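Local coordinates for NOL1/NOP2/sun family protein (Enterococcus faecium, PDB 3M4X) that probably methylates cytosine at C5 in ribosomal RNA, as an RsmF-like methyltransferase that joins a Rossmann-fold catalytic domain to a C-terminal PUA-like RNA-binding domain, at residues A[78-83]-A[431-436]; A[110-115]-A[221-226]; A[179-184]-A[214-219]. All coordinates share one frame; numbering follows the deposited sequence.

Contact 1 (A[78-83]-A[431-436]); sequences KSFLHQ and DKIPVG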
loop_
_atom_site.group_PDB
_atom_site.type_symbol
_atom_site.label_atom_id
_atom_site.label_comp_id
_atom_site.label_asym_id
_atom_site.label_seq_id
_atom_site.Cartn_x
_atom_site.Cartn_y
_atom_site.Cartn_z
ATOM N N LYS A 78 -0.447 15.731 10.848
ATOM C CA LYS A 78 0.175 17.017 10.565
ATOM C C LYS A 78 1.576 17.109 11.141
ATOM O O LYS A 78 2.182 18.171 11.099
ATOM C CB LYS A 78 -0.660 18.174 11.129
ATOM C CG LYS A 78 -2.125 18.168 10.721
ATOM C CD LYS A 78 -2.374 19.110 9.552
ATOM C CE LYS A 78 -3.667 19.899 9.742
ATOM N NZ LYS A 78 -4.865 19.016 9.888
ATOM N N SER A 79 2.104 16.028 11.697
ATOM C CA SER A 79 3.496 16.103 12.131
ATOM C C SER A 79 4.463 15.456 11.142
ATOM O O SER A 79 4.054 14.993 10.071
ATOM C CB SER A 79 3.710 15.565 13.545
ATOM O OG SER A 79 4.840 16.199 14.142
ATOM N N PHE A 80 5.743 15.425 11.514
ATOM C CA PHE A 80 6.799 15.113 10.563
ATOM C C PHE A 80 7.010 13.623 10.319
ATOM O O PHE A 80 7.427 13.245 9.217
ATOM C CB PHE A 80 8.119 15.802 10.945
ATOM C CG PHE A 80 8.565 15.513 12.333
ATOM C CD1 PHE A 80 9.250 14.344 12.624
ATOM C CD2 PHE A 80 8.308 16.406 13.354
ATOM C CE1 PHE A 80 9.659 14.063 13.915
ATOM C CE2 PHE A 80 8.722 16.137 14.656
ATOM C CZ PHE A 80 9.400 14.966 14.934
ATOM N N LEU A 81 6.733 12.779 11.319
ATOM C CA LEU A 81 6.853 11.334 11.094
ATOM C C LEU A 81 5.860 10.889 10.017
ATOM O O LEU A 81 6.150 10.016 9.203
ATOM C CB LEU A 81 6.637 10.527 12.378
ATOM C CG LEU A 81 7.661 10.661 13.507
ATOM C CD1 LEU A 81 7.176 9.934 14.775
ATOM C CD2 LEU A 81 9.037 10.165 13.107
ATOM N N HIS A 82 4.680 11.491 10.023
ATOM C CA HIS A 82 3.702 11.171 9.010
ATOM C C HIS A 82 4.027 11.796 7.665
ATOM O O HIS A 82 3.942 11.120 6.646
ATOM C CB HIS A 82 2.285 11.582 9.418
ATOM C CG HIS A 82 1.286 11.403 8.317
ATOM N ND1 HIS A 82 1.046 12.373 7.364
ATOM C CD2 HIS A 82 0.513 10.345 7.978
ATOM C CE1 HIS A 82 0.151 11.928 6.501
ATOM N NE2 HIS A 82 -0.189 10.698 6.852
ATOM N N GLN A 83 4.361 13.087 7.662
ATOM C CA GLN A 83 4.707 13.797 6.425
ATOM C C GLN A 83 5.813 13.090 5.641
ATOM O O GLN A 83 5.737 12.967 4.421
ATOM C CB GLN A 83 5.121 15.247 6.721
ATOM C CG GLN A 83 5.789 15.989 5.548
ATOM C CD GLN A 83 7.318 15.878 5.556
ATOM O OE1 GLN A 83 7.948 15.962 6.617
ATOM N NE2 GLN A 83 7.920 15.690 4.367
ATOM N N ASP A 431 16.833 15.363 12.263
ATOM C CA ASP A 431 17.491 14.299 13.016
ATOM C C ASP A 431 18.053 13.302 12.017
ATOM O O ASP A 431 19.174 13.482 11.525
ATOM C CB ASP A 431 16.533 13.632 14.013
ATOM C CG ASP A 431 17.249 12.687 14.980
ATOM O OD1 ASP A 431 18.359 12.199 14.666
ATOM O OD2 ASP A 431 16.701 12.432 16.071
ATOM N N LYS A 432 17.272 12.271 11.687
ATOM C CA LYS A 432 17.684 11.313 10.662
ATOM C C LYS A 432 16.644 11.171 9.551
ATOM O O LYS A 432 16.772 10.326 8.658
ATOM C CB LYS A 432 17.982 9.953 11.296
ATOM C CG LYS A 432 19.301 9.888 12.059
ATOM C CD LYS A 432 19.561 8.471 12.545
ATOM C CE LYS A 432 20.740 8.440 13.505
ATOM N NZ LYS A 432 20.984 7.075 14.050
ATOM N N ILE A 433 15.621 12.015 9.604
ATOM C CA ILE A 433 14.501 11.922 8.678
ATOM C C ILE A 433 14.655 12.883 7.509
ATOM O O ILE A 433 14.657 14.103 7.707
ATOM C CB ILE A 433 13.189 12.291 9.360
ATOM C CG1 ILE A 433 12.989 11.483 10.636
ATOM C CG2 ILE A 433 12.022 12.101 8.401
ATOM C CD1 ILE A 433 11.857 12.023 11.497
ATOM N N PRO A 434 14.758 12.336 6.282
ATOM C CA PRO A 434 14.759 13.172 5.076
ATOM C C PRO A 434 13.356 13.709 4.847
ATOM O O PRO A 434 12.413 12.923 4.669
ATOM C CB PRO A 434 15.148 12.184 3.951
ATOM C CG PRO A 434 15.818 11.039 4.655
ATOM C CD PRO A 434 15.048 10.926 5.970
ATOM N N VAL A 435 13.199 15.026 4.854
ATOM C CA VAL A 435 11.860 15.581 4.742
ATOM C C VAL A 435 11.567 16.240 3.407
ATOM O O VAL A 435 10.431 16.642 3.156
ATOM C CB VAL A 435 11.558 16.558 5.887
ATOM C CG1 VAL A 435 11.749 15.853 7.212
ATOM C CG2 VAL A 435 12.463 17.787 5.809
ATOM N N GLY A 436 12.578 16.342 2.541
ATOM C CA GLY A 436 12.405 17.031 1.271
ATOM C C GLY A 436 13.639 17.781 0.784
ATOM O O GLY A 436 14.648 17.839 1.480
#
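The side-chain amide of Gln83 is the polar centre of this interface. Its NE2 donates to the carbonyl O of Val435 at 2.9 Å and also hydrogen-bonds to the hydroxyl of Tyr386, while its OE1 is bonded to Trp408 NE1. The contact is a docking of the N-terminal region on the PUA-like domain: a short helix, 80-83, is laid against the start of strand 433-441 in the small mixed sheet of that domain. The bond to Val435 O is bent, with an angle of 133° at the hydrogen, and the donor stands somewhat off the carbonyl plane. A kink in the Gln83 chain at chi2, -92°, turns the amide to the strand. There its other branch rests on apolar carbon, OE1 lying 3.7 Å from Val435 CB. Buried, the amide has partners at both ends, and OE1 accepting from Trp408 NE1 while NE2 donates to Val435 O tells the two ends apart.

Nearer the start of the strand the contact becomes apolar. Ile433 points its side chain at the helix, whereas Leu81 leaves its backbone the other way and reaches the strand only through a terminal methyl. The ring of Phe80 also meets Tyr56 edge-to-face. The two helix residues converge on one atom: Ile433 CD1 lies 3.7 Å from Phe80 CD1 and equally far from Leu81 CD2.

Contact 2 (A[110-115]-A[221-226]); sequences LDLCAA and IKMLKN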
loop_
_atom_site.group_PDB
_atom_site.type_symbol
_atom_site.label_atom_id
_atom_site.label_comp_id
_atom_site.label_asym_id
_atom_site.label_seq_id
_atom_site.Cartn_x
_atom_site.Cartn_y
_atom_site.Cartn_z
ATOM N N LEU A 110 1.226 -7.776 -7.673
ATOM C CA LEU A 110 0.087 -6.942 -8.040
ATOM C C LEU A 110 -0.825 -6.739 -6.834
ATOM O O LEU A 110 -1.173 -7.692 -6.158
ATOM C CB LEU A 110 -0.695 -7.581 -9.206
ATOM C CG LEU A 110 -1.996 -6.889 -9.648
ATOM C CD1 LEU A 110 -1.697 -5.511 -10.225
ATOM C CD2 LEU A 110 -2.742 -7.734 -10.673
ATOM N N ASP A 111 -1.155 -5.484 -6.554
ATOM C CA ASP A 111 -2.208 -5.124 -5.611
ATOM C C ASP A 111 -3.376 -4.632 -6.457
ATOM O O ASP A 111 -3.366 -3.500 -6.952
ATOM C CB ASP A 111 -1.737 -4.007 -4.676
ATOM C CG ASP A 111 -2.645 -3.835 -3.459
ATOM O OD1 ASP A 111 -2.304 -3.026 -2.563
ATOM O OD2 ASP A 111 -3.702 -4.502 -3.390
ATOM N N LEU A 112 -4.373 -5.485 -6.640
ATOM C CA LEU A 112 -5.394 -5.249 -7.663
ATOM C C LEU A 112 -6.461 -4.206 -7.290
ATOM O O LEU A 112 -6.888 -3.418 -8.126
ATOM C CB LEU A 112 -6.029 -6.578 -8.074
ATOM C CG LEU A 112 -6.994 -6.598 -9.258
ATOM C CD1 LEU A 112 -6.333 -6.109 -10.541
ATOM C CD2 LEU A 112 -7.511 -7.998 -9.443
ATOM N N CYS A 113 -6.882 -4.192 -6.033
ATOM C CA CYS A 113 -7.827 -3.185 -5.556
ATOM C C CYS A 113 -7.200 -2.411 -4.400
ATOM O O CYS A 113 -7.430 -2.733 -3.237
ATOM C CB CYS A 113 -9.120 -3.874 -5.109
ATOM S SG CYS A 113 -9.716 -5.087 -6.305
ATOM N N ALA A 114 -6.440 -1.371 -4.723
ATOM C CA ALA A 114 -5.333 -0.960 -3.846
ATOM C C ALA A 114 -5.523 0.229 -2.903
ATOM O O ALA A 114 -4.865 0.285 -1.877
ATOM C CB ALA A 114 -4.083 -0.770 -4.659
ATOM N N ALA A 115 -6.390 1.176 -3.251
ATOM C CA ALA A 115 -6.646 2.336 -2.385
ATOM C C ALA A 115 -7.235 1.917 -1.032
ATOM O O ALA A 115 -8.024 0.977 -0.959
ATOM C CB ALA A 115 -7.566 3.323 -3.076
ATOM N N ILE A 221 -6.729 -14.266 -11.838
ATOM C CA ILE A 221 -6.074 -15.553 -12.035
ATOM C C ILE A 221 -5.316 -15.645 -13.359
ATOM O O ILE A 221 -4.292 -16.340 -13.449
ATOM C CB ILE A 221 -7.055 -16.725 -11.897
ATOM C CG1 ILE A 221 -7.572 -16.787 -10.465
ATOM C CG2 ILE A 221 -6.372 -18.028 -12.231
ATOM C CD1 ILE A 221 -8.217 -18.079 -10.115
ATOM N N LYS A 222 -5.793 -14.930 -14.376
ATOM C CA LYS A 222 -5.092 -14.912 -15.659
ATOM C C LYS A 222 -3.711 -14.226 -15.573
ATOM O O LYS A 222 -2.820 -14.450 -16.413
ATOM C CB LYS A 222 -5.950 -14.244 -16.733
ATOM C CG LYS A 222 -7.289 -14.918 -16.965
ATOM C CD LYS A 222 -7.951 -14.336 -18.195
ATOM C CE LYS A 222 -9.460 -14.464 -18.145
ATOM N NZ LYS A 222 -10.070 -13.563 -19.178
HETATM N N MSE A 223 -3.519 -13.396 -14.556
HETATM C CA MSE A 223 -2.270 -12.654 -14.462
HETATM C C MSE A 223 -1.198 -13.330 -13.617
HETATM O O MSE A 223 -0.134 -12.768 -13.386
HETATM C CB MSE A 223 -2.557 -11.229 -14.012
HETATM C CG MSE A 223 -3.415 -10.513 -15.048
HETATM SE SE MSE A 223 -3.776 -8.664 -14.626
HETATM C CE MSE A 223 -5.251 -8.866 -13.318
ATOM N N LEU A 224 -1.477 -14.560 -13.203
ATOM C CA LEU A 224 -0.599 -15.316 -12.324
ATOM C C LEU A 224 0.388 -16.141 -13.136
ATOM O O LEU A 224 0.019 -16.708 -14.161
ATOM C CB LEU A 224 -1.430 -16.268 -11.469
ATOM C CG LEU A 224 -1.536 -16.167 -9.949
ATOM C CD1 LEU A 224 -0.708 -15.034 -9.331
ATOM C CD2 LEU A 224 -3.010 -16.098 -9.532
ATOM N N LYS A 225 1.642 -16.205 -12.683
ATOM C CA LYS A 225 2.604 -17.118 -13.281
ATOM C C LYS A 225 2.258 -18.509 -12.793
ATOM O O LYS A 225 1.484 -18.663 -11.862
ATOM C CB LYS A 225 4.036 -16.788 -12.850
ATOM C CG LYS A 225 4.597 -15.469 -13.351
ATOM C CD LYS A 225 5.906 -15.137 -12.630
ATOM C CE LYS A 225 6.915 -16.298 -12.708
ATOM N NZ LYS A 225 8.128 -16.020 -11.871
ATOM N N ASN A 226 2.839 -19.525 -13.413
ATOM C CA ASN A 226 2.765 -20.861 -12.853
ATOM C C ASN A 226 3.388 -20.839 -11.463
ATOM O O ASN A 226 4.527 -20.365 -11.296
ATOM C CB ASN A 226 3.526 -21.859 -13.736
ATOM C CG ASN A 226 3.435 -23.289 -13.215
ATOM O OD1 ASN A 226 4.385 -23.808 -12.641
ATOM N ND2 ASN A 226 2.283 -23.927 -13.411
#
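Met223, present as selenomethionine, reaches Leu110 and Leu112 with the end of its chain. Its CE approaches CD2 of Leu110 to 3.8 Å and CD1 of Leu112 to 4.1 Å. Those two leucine methyls are themselves 3.9 Å apart, measured from Leu110 CD2 to Leu112 CD1, so the three carbons form a nearly equilateral triangle, with CE touching both leucines at once. The shape of the methionine explains the fit. From CA to the selenium the chain is extended, and a bend at chi3, -80°, then swings CE across the leucine pair. The selenium itself is more distant, 4.2 Å from Leu110 CD2.

Both leucines hold CG anti to the backbone N and share nearly the same second torsion, yet they offer different branches. Leu110 presents CD2, the methyl that continues the line of its chain away from CA, and meets the methionine at a slant. Leu112 presents CD1, the folded-back branch (chi2 59°), and crosses it at about a right angle.

In a class I methyltransferase of the Rossmann type, the strand ending at Asp111, whose OD1 is hydrogen-bonded to Ser120 OG, is the first strand in chain order of the parallel part of the central sheet. The turn after it, here beginning Leu-Cys-Ala-Ala, belongs to the first conserved methyltransferase motif, the loop that usually holds S-adenosylmethionine. Met223 lies between helix 205-222 and the short strand 224-225. Leu168 and Phe172 of helix 165-172 also touch its side chain, and Ile179 of the adjoining strand packs on both Met223 and Leu110.

Contact 3 (A[179-184]-A[214-219]); sequences IVVDAP and QEILSS
Ile216 projects from its helix straight at Val181 and Pro184, and each of its two branches has its own partner. From CB, which faces the strand, the short branch CG2 leads to CG1 of Val181, 4.0 Å away. The long branch runs through CG1, placed beside the backbone N (chi1 -65°), and continues extended to CD1, which reaches the CD-CG side of the proline ring. There CD1 is 3.5 Å from Pro184 CD, closer than carbons usually pack, and 3.9 Å from Pro184 CG. Leu112 and Pro165 also touch this isoleucine.

Val181 divides its methyls between consecutive helix residues. While CG1 takes Ile216, CG2 lies 4.2 Å from CD2 of Leu217, a looser touch made by a leucine that leaves its backbone across the contact rather than at it. Leu217 also touches Leu230 and Tyr232 of the next strand and Ile245 and Leu249 of helix 243-252, so this residue fills the angle between two helices and the sheet. No hydrogen bond crosses the interface.

Asp182, Ala183 and Pro184 belong to the Asp-Ala-Pro run that marks motif IV of RNA cytosine-C5 methyltransferases, at the C-terminal end of a strand of the central sheet. Helix 205-222, lying against that strand, is the long helix in the beta-alpha-beta crossover between the parallel strands 176-182 and 228-234 of the Rossmann-fold methyltransferase domain.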
loop_
_atom_site.group_PDB
_atom_site.type_symbol
_atom_site.label_atom_id
_atom_site.label_comp_id
_atom_site.label_asym_id
_atom_site.label_seq_id
_atom_site.Cartn_x
_atom_site.Cartn_y
_atom_site.Cartn_z
ATOM N N ILE A 179 -0.343 -11.968 -6.326
ATOM C CA ILE A 179 -1.427 -11.015 -6.493
ATOM C C ILE A 179 -2.290 -10.927 -5.244
ATOM O O ILE A 179 -2.718 -11.938 -4.693
ATOM C CB ILE A 179 -2.313 -11.359 -7.716
ATOM C CG1 ILE A 179 -1.477 -11.422 -9.000
ATOM C CG2 ILE A 179 -3.457 -10.347 -7.851
ATOM C CD1 ILE A 179 -2.304 -11.762 -10.257
ATOM N N VAL A 180 -2.548 -9.704 -4.811
ATOM C CA VAL A 180 -3.387 -9.465 -3.666
ATOM C C VAL A 180 -4.682 -8.834 -4.137
ATOM O O VAL A 180 -4.688 -7.774 -4.777
ATOM C CB VAL A 180 -2.707 -8.530 -2.661
ATOM C CG1 VAL A 180 -3.660 -8.173 -1.539
ATOM C CG2 VAL A 180 -1.438 -9.170 -2.130
ATOM N N VAL A 181 -5.778 -9.505 -3.811
ATOM C CA VAL A 181 -7.114 -9.045 -4.129
ATOM C C VAL A 181 -7.880 -8.786 -2.830
ATOM O O VAL A 181 -8.425 -9.707 -2.218
ATOM C CB VAL A 181 -7.874 -10.108 -4.940
ATOM C CG1 VAL A 181 -9.265 -9.591 -5.333
ATOM C CG2 VAL A 181 -7.076 -10.504 -6.170
ATOM N N ASP A 182 -7.890 -7.532 -2.406
ATOM C CA ASP A 182 -8.700 -7.108 -1.274
ATOM C C ASP A 182 -10.016 -6.645 -1.890
ATOM O O ASP A 182 -10.178 -5.495 -2.259
ATOM C CB ASP A 182 -7.967 -5.990 -0.535
ATOM C CG ASP A 182 -8.792 -5.352 0.566
ATOM O OD1 ASP A 182 -9.516 -6.060 1.305
ATOM O OD2 ASP A 182 -8.692 -4.115 0.689
ATOM N N ALA A 183 -10.945 -7.581 -2.036
ATOM C CA ALA A 183 -12.113 -7.391 -2.887
ATOM C C ALA A 183 -13.162 -6.470 -2.306
ATOM O O ALA A 183 -13.428 -6.506 -1.106
ATOM C CB ALA A 183 -12.739 -8.733 -3.216
ATOM N N PRO A 184 -13.779 -5.648 -3.164
ATOM C CA PRO A 184 -14.952 -4.908 -2.693
ATOM C C PRO A 184 -15.903 -5.940 -2.142
ATOM O O PRO A 184 -16.068 -7.008 -2.753
ATOM C CB PRO A 184 -15.540 -4.302 -3.977
ATOM C CG PRO A 184 -14.429 -4.357 -4.994
ATOM C CD PRO A 184 -13.594 -5.549 -4.621
ATOM N N GLN A 214 -16.222 -12.778 -8.060
ATOM C CA GLN A 214 -15.900 -13.793 -9.046
ATOM C C GLN A 214 -15.374 -13.171 -10.324
ATOM O O GLN A 214 -14.449 -13.682 -10.934
ATOM C CB GLN A 214 -17.136 -14.645 -9.333
ATOM C CG GLN A 214 -17.521 -15.547 -8.172
ATOM C CD GLN A 214 -18.833 -16.290 -8.404
ATOM O OE1 GLN A 214 -19.102 -17.306 -7.765
ATOM N NE2 GLN A 214 -19.649 -15.784 -9.314
ATOM N N GLU A 215 -15.964 -12.055 -10.727
ATOM C CA GLU A 215 -15.517 -11.356 -11.926
ATOM C C GLU A 215 -14.100 -10.790 -11.778
ATOM O O GLU A 215 -13.278 -10.890 -12.694
ATOM C CB GLU A 215 -16.503 -10.240 -12.286
ATOM C CG GLU A 215 -17.851 -10.760 -12.771
ATOM C CD GLU A 215 -19.009 -9.851 -12.404
ATOM O OE1 GLU A 215 -18.797 -8.624 -12.303
ATOM O OE2 GLU A 215 -20.134 -10.371 -12.220
ATOM N N ILE A 216 -13.829 -10.184 -10.626
ATOM C CA ILE A 216 -12.529 -9.619 -10.358
ATOM C C ILE A 216 -11.486 -10.731 -10.371
ATOM O O ILE A 216 -10.441 -10.606 -11.018
ATOM C CB ILE A 216 -12.517 -8.851 -9.017
ATOM C CG1 ILE A 216 -13.453 -7.646 -9.098
ATOM C CG2 ILE A 216 -11.103 -8.375 -8.664
ATOM C CD1 ILE A 216 -13.606 -6.899 -7.801
ATOM N N LEU A 217 -11.802 -11.834 -9.695
ATOM C CA LEU A 217 -10.898 -12.978 -9.567
ATOM C C LEU A 217 -10.643 -13.735 -10.856
ATOM O O LEU A 217 -9.597 -14.366 -11.008
ATOM C CB LEU A 217 -11.437 -13.966 -8.530
ATOM C CG LEU A 217 -11.295 -13.575 -7.065
ATOM C CD1 LEU A 217 -12.117 -14.534 -6.231
ATOM C CD2 LEU A 217 -9.810 -13.610 -6.665
ATOM N N SER A 218 -11.612 -13.717 -11.766
ATOM C CA SER A 218 -11.449 -14.423 -13.020
ATOM C C SER A 218 -10.428 -13.677 -13.873
ATOM O O SER A 218 -9.701 -14.279 -14.671
ATOM C CB SER A 218 -12.793 -14.597 -13.741
ATOM O OG SER A 218 -13.351 -13.350 -14.118
ATOM N N SER A 219 -10.357 -12.363 -13.688
ATOM C CA SER A 219 -9.299 -11.594 -14.323
ATOM C C SER A 219 -7.965 -11.804 -13.614
ATOM O O SER A 219 -6.929 -12.000 -14.260
ATOM C CB SER A 219 -9.657 -10.116 -14.362
ATOM O OG SER A 219 -10.715 -9.878 -15.267
#

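From the N terminus, the chain first passes 78-83, where contact 1 opens the longest loop, closed only at 431-436 near the C terminus; it ties the N-terminal region to the PUA-like domain. Everything between, including the whole methyltransferase sheet, lies within that loop. Contact 2 opens at 110-115 and closes at 221-226, and contact 3, from 179-184 to 214-219, sits wholly inside it, so the three loops nest without crossing. Contacts 2 and 3 share helix 205-222 and meet through the neighbouring strands 108-111 and 176-182, with Leu110 O 2.8 Å from Val180 N. Contact 1 stays apart, its centre about 32 Å from that of contact 2.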